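Local coordinates for protein 3-hydroxyadipyl-CoA dehydrogenase (Escherichia coli, PDB 3MOG) that oxidises (3S)-3-hydroxyadipyl-CoA to 3-oxoadipyl-CoA with NAD(+) as a homotrimer in phenylacetate degradation, at residues Glu214-Asp217 against Ala218-Asp222; Asp235-Gln239 against Asp240-Ala244. One frame throughout, in Å; residues are numbered along the deposited sequence.

Interaction 1 (Glu214-Asp217 against Ala218-Asp222); sequences EVID and AALRD
Asp217 O and Arg221 meet twice, once through the backbone and once through the folded side chain. Arg221 N donates to Asp217 O over 3.0 Å. The same side chain leaves with CG anti to the backbone N (chi1 163°) and bends at chi3 (32°), which returns one face of the guanidinium to this carbonyl, with NH1 3.9 Å from Asp217 O. Its other arm, NH2, makes a salt bridge to Asp222 OD1 at 2.7 Å. Cut back to an alanine, this position is likely to leave the Asp222 carboxylate without its ion-pair mate and the Asp217 carbonyl less covered. On the buried side, Leu220 N bonds to Ile216 O at 3.2 Å, and Ile216 CG2 packs against Leu220 CD2 at 4.3 Å; both side chains also rest on helix 196-207. Asp217 itself turns its carboxylate outward from the turn, where OD1 takes Leu231 N and OD2 takes Glu232 N and Tyr283 OH. Its charge is thus engaged at the start of helix 230-237 and not by Arg221, whose NH1 lies 5.7 Å from Asp217 OD2. This is i to i+4 pairing along helix 213-223 of the helical C-terminal domain of 3-hydroxyacyl-CoA dehydrogenases.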
loop_
_atom_site.group_PDB
_atom_site.type_symbol
_atom_site.label_atom_id
_atom_site.label_comp_id
_atom_site.label_asym_id
_atom_site.label_seq_id
_atom_site.Cartn_x
_atom_site.Cartn_y
_atom_site.Cartn_z
ATOM N N GLU C 214 27.398 7.637 11.967
ATOM C CA GLU C 214 27.987 7.927 13.282
ATOM C C GLU C 214 27.338 9.135 13.934
ATOM O O GLU C 214 27.241 9.206 15.146
ATOM C CB GLU C 214 29.505 8.219 13.174
ATOM C CG GLU C 214 30.290 7.339 12.226
ATOM C CD GLU C 214 30.403 7.939 10.831
ATOM O OE1 GLU C 214 30.965 9.050 10.695
ATOM O OE2 GLU C 214 29.937 7.293 9.867
ATOM N N VAL C 215 26.924 10.100 13.121
ATOM C CA VAL C 215 26.314 11.323 13.634
ATOM C C VAL C 215 24.857 11.039 14.072
ATOM O O VAL C 215 24.430 11.477 15.149
ATOM C CB VAL C 215 26.449 12.483 12.608
ATOM C CG1 VAL C 215 25.686 13.718 13.052
ATOM C CG2 VAL C 215 27.926 12.840 12.408
ATOM N N ILE C 216 24.123 10.283 13.249
ATOM C CA ILE C 216 22.774 9.831 13.593
ATOM C C ILE C 216 22.794 9.033 14.894
ATOM O O ILE C 216 22.003 9.311 15.800
ATOM C CB ILE C 216 22.163 8.953 12.480
ATOM C CG1 ILE C 216 22.202 9.690 11.136
ATOM C CG2 ILE C 216 20.755 8.507 12.875
ATOM C CD1 ILE C 216 21.729 8.864 9.911
ATOM N N ASP C 217 23.715 8.068 15.001
ATOM C CA ASP C 217 23.865 7.277 16.232
ATOM C C ASP C 217 24.242 8.104 17.474
ATOM O O ASP C 217 23.822 7.791 18.596
ATOM C CB ASP C 217 24.885 6.151 16.046
ATOM C CG ASP C 217 24.352 4.999 15.200
ATOM O OD1 ASP C 217 23.138 4.943 14.907
ATOM O OD2 ASP C 217 25.162 4.143 14.814
ATOM N N ALA C 218 25.018 9.164 17.267
ATOM C CA ALA C 218 25.487 9.988 18.384
ATOM C C ALA C 218 24.378 10.881 18.917
ATOM O O ALA C 218 24.269 11.079 20.119
ATOM C CB ALA C 218 26.696 10.821 17.971
ATOM N N ALA C 219 23.567 11.420 18.012
ATOM C CA ALA C 219 22.415 12.221 18.390
ATOM C C ALA C 219 21.442 11.388 19.210
ATOM O O ALA C 219 20.974 11.826 20.255
ATOM C CB ALA C 219 21.721 12.786 17.157
ATOM N N LEU C 220 21.162 10.175 18.746
ATOM C CA LEU C 220 20.159 9.337 19.390
ATOM C C LEU C 220 20.639 8.769 20.736
ATOM O O LEU C 220 19.867 8.714 21.687
ATOM C CB LEU C 220 19.654 8.248 18.432
ATOM C CG LEU C 220 18.479 8.569 17.477
ATOM C CD1 LEU C 220 17.190 8.875 18.242
ATOM C CD2 LEU C 220 18.754 9.696 16.485
ATOM N N ARG C 221 21.914 8.400 20.824
ATOM C CA ARG C 221 22.487 7.894 22.080
ATOM C C ARG C 221 22.898 8.998 23.071
ATOM O O ARG C 221 22.518 8.959 24.233
ATOM C CB ARG C 221 23.649 6.909 21.822
ATOM C CG ARG C 221 24.583 6.634 23.029
ATOM C CD ARG C 221 25.697 5.605 22.718
ATOM N NE ARG C 221 26.116 5.663 21.317
ATOM C CZ ARG C 221 27.083 6.439 20.831
ATOM N NH1 ARG C 221 27.355 6.418 19.527
ATOM N NH2 ARG C 221 27.772 7.237 21.636
ATOM N N ASP C 222 23.672 9.976 22.615
ATOM C CA ASP C 222 24.212 10.967 23.549
ATOM C C ASP C 222 23.397 12.260 23.596
ATOM O O ASP C 222 23.657 13.118 24.437
ATOM C CB ASP C 222 25.693 11.252 23.270
ATOM C CG ASP C 222 26.566 10.015 23.399
ATOM O OD1 ASP C 222 27.360 9.759 22.473
ATOM O OD2 ASP C 222 26.455 9.294 24.410
HETATM O O HOH W 1 28.155 7.540 16.665
#

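Interaction 2 (Asp235-Gln239 against Asp240-Ala244); sequences DLIGQ and DVNFA
Gly238 O is shared by two amides of the following turn: Asn242 N approaches at 3.1 Å with a nearly straight N-H...O angle of 169°, and Val241 N adds a weak bond at 2.9 Å. Gly238 marks a tight junction between two consecutive helices: it is the first residue to leave helix 230-237 and the N-cap of helix 239-252. Its positive phi (109°) would press any CB against the carbonyl of Ile237, and Asp240 OD1 also stands close by, so the geometry calls for glycine. Val241 N has a second weak acceptor in Asp240 OD1 (2.9 Å), since chi1 of 58° places CG between the backbone N and the carbonyl carbon, swinging the carboxylate back over the turn. Across the bend the apolar branches of Ile237 and Val241 cross at about a right angle, CG2 meeting CG1 at 4.1 Å. One turn on, Phe243 N bonds to Gln239 O at 3.0 Å. The Gln239 amide is held at both ends: OE1 accepts from Gln265 NE2, while NE2 reaches Thr234 OG1 as well as Asp235. That last bond spans 2.8 Å from Gln239 NE2 to the anti side of Asp235 OD1, which also receives Val282 N.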
loop_
_atom_site.group_PDB
_atom_site.type_symbol
_atom_site.label_atom_id
_atom_site.label_comp_id
_atom_site.label_asym_id
_atom_site.label_seq_id
_atom_site.Cartn_x
_atom_site.Cartn_y
_atom_site.Cartn_z
ATOM N N ASP C 235 23.632 -3.176 13.176
ATOM C CA ASP C 235 24.888 -3.908 12.911
ATOM C C ASP C 235 25.141 -4.989 13.963
ATOM O O ASP C 235 25.633 -6.067 13.648
ATOM C CB ASP C 235 26.094 -2.958 12.829
ATOM C CG ASP C 235 26.461 -2.569 11.392
ATOM O OD1 ASP C 235 25.652 -2.808 10.471
ATOM O OD2 ASP C 235 27.573 -2.016 11.183
ATOM N N LEU C 236 24.763 -4.711 15.205
ATOM C CA LEU C 236 24.945 -5.665 16.293
ATOM C C LEU C 236 23.835 -6.697 16.430
ATOM O O LEU C 236 24.056 -7.760 16.994
ATOM C CB LEU C 236 25.133 -4.923 17.611
ATOM C CG LEU C 236 26.563 -4.950 18.142
ATOM C CD1 LEU C 236 26.952 -3.600 18.704
ATOM C CD2 LEU C 236 26.724 -6.058 19.193
ATOM N N ILE C 237 22.633 -6.375 15.957
ATOM C CA ILE C 237 21.548 -7.353 15.925
ATOM C C ILE C 237 21.779 -8.257 14.713
ATOM O O ILE C 237 21.544 -9.467 14.766
ATOM C CB ILE C 237 20.142 -6.679 15.900
ATOM C CG1 ILE C 237 19.819 -6.056 17.262
ATOM C CG2 ILE C 237 19.026 -7.693 15.572
ATOM C CD1 ILE C 237 18.575 -5.172 17.261
ATOM N N GLY C 238 22.280 -7.662 13.638
ATOM C CA GLY C 238 22.477 -8.387 12.393
ATOM C C GLY C 238 21.451 -7.898 11.406
ATOM O O GLY C 238 20.246 -8.043 11.638
ATOM N N GLN C 239 21.932 -7.301 10.317
ATOM C CA GLN C 239 21.068 -6.691 9.314
ATOM C C GLN C 239 20.002 -7.640 8.801
ATOM O O GLN C 239 18.866 -7.228 8.625
ATOM C CB GLN C 239 21.875 -6.126 8.139
ATOM C CG GLN C 239 22.867 -5.039 8.533
ATOM C CD GLN C 239 22.189 -3.783 9.022
ATOM O OE1 GLN C 239 21.025 -3.531 8.716
ATOM N NE2 GLN C 239 22.916 -2.980 9.793
ATOM N N ASP C 240 20.371 -8.905 8.598
ATOM C CA ASP C 240 19.423 -9.941 8.187
ATOM C C ASP C 240 18.268 -10.124 9.172
ATOM O O ASP C 240 17.124 -10.244 8.750
ATOM C CB ASP C 240 20.136 -11.280 7.909
ATOM C CG ASP C 240 20.921 -11.817 9.122
ATOM O OD1 ASP C 240 21.308 -11.039 10.025
ATOM O OD2 ASP C 240 21.155 -13.039 9.163
ATOM N N VAL C 241 18.573 -10.116 10.470
ATOM C CA VAL C 241 17.573 -10.362 11.515
ATOM C C VAL C 241 16.623 -9.164 11.660
ATOM O O VAL C 241 15.397 -9.334 11.665
ATOM C CB VAL C 241 18.243 -10.714 12.881
ATOM C CG1 VAL C 241 17.192 -10.996 13.971
ATOM C CG2 VAL C 241 19.187 -11.924 12.735
ATOM N N ASN C 242 17.194 -7.961 11.731
ATOM C CA ASN C 242 16.420 -6.742 11.967
ATOM C C ASN C 242 15.526 -6.418 10.775
ATOM O O ASN C 242 14.383 -6.005 10.962
ATOM C CB ASN C 242 17.357 -5.598 12.389
ATOM C CG ASN C 242 16.670 -4.242 12.493
ATOM O OD1 ASN C 242 16.573 -3.506 11.502
ATOM N ND2 ASN C 242 16.259 -3.866 13.715
ATOM N N PHE C 243 16.038 -6.668 9.566
ATOM C CA PHE C 243 15.303 -6.455 8.316
ATOM C C PHE C 243 14.167 -7.454 8.179
ATOM O O PHE C 243 13.112 -7.119 7.630
ATOM C CB PHE C 243 16.251 -6.570 7.110
ATOM C CG PHE C 243 15.605 -6.299 5.761
ATOM C CD1 PHE C 243 15.290 -5.003 5.370
ATOM C CD2 PHE C 243 15.386 -7.338 4.861
ATOM C CE1 PHE C 243 14.730 -4.732 4.116
ATOM C CE2 PHE C 243 14.820 -7.094 3.593
ATOM C CZ PHE C 243 14.489 -5.789 3.222
ATOM N N ALA C 244 14.387 -8.674 8.669
ATOM C CA ALA C 244 13.362 -9.730 8.614
ATOM C C ALA C 244 12.191 -9.396 9.528
ATOM O O ALA C 244 11.044 -9.666 9.181
ATOM C CB ALA C 244 13.951 -11.109 8.977
#

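Interactions 1 and 2 follow in series along the chain and do not touch: their centres lie 19 Å apart and their nearest atoms about 7 Å apart. Helix 230-237 joins them, because Asp217 of interaction 1 binds amides at its beginning and the turn of interaction 2 closes its end. Tyr283 ties them a second time, giving its OH to Asp217 and its backbone N to Asp235. Both also lean on helix 196-207, through Ile216 and Leu220 on one hand and Ile237 and Gln239 on the other. A glycerol, probably from the crystallisation liquor, sits about 5 Å from the Asp217 side chain; both contacts belong to the C-terminal domain of the 3-hydroxyacyl-CoA dehydrogenase family.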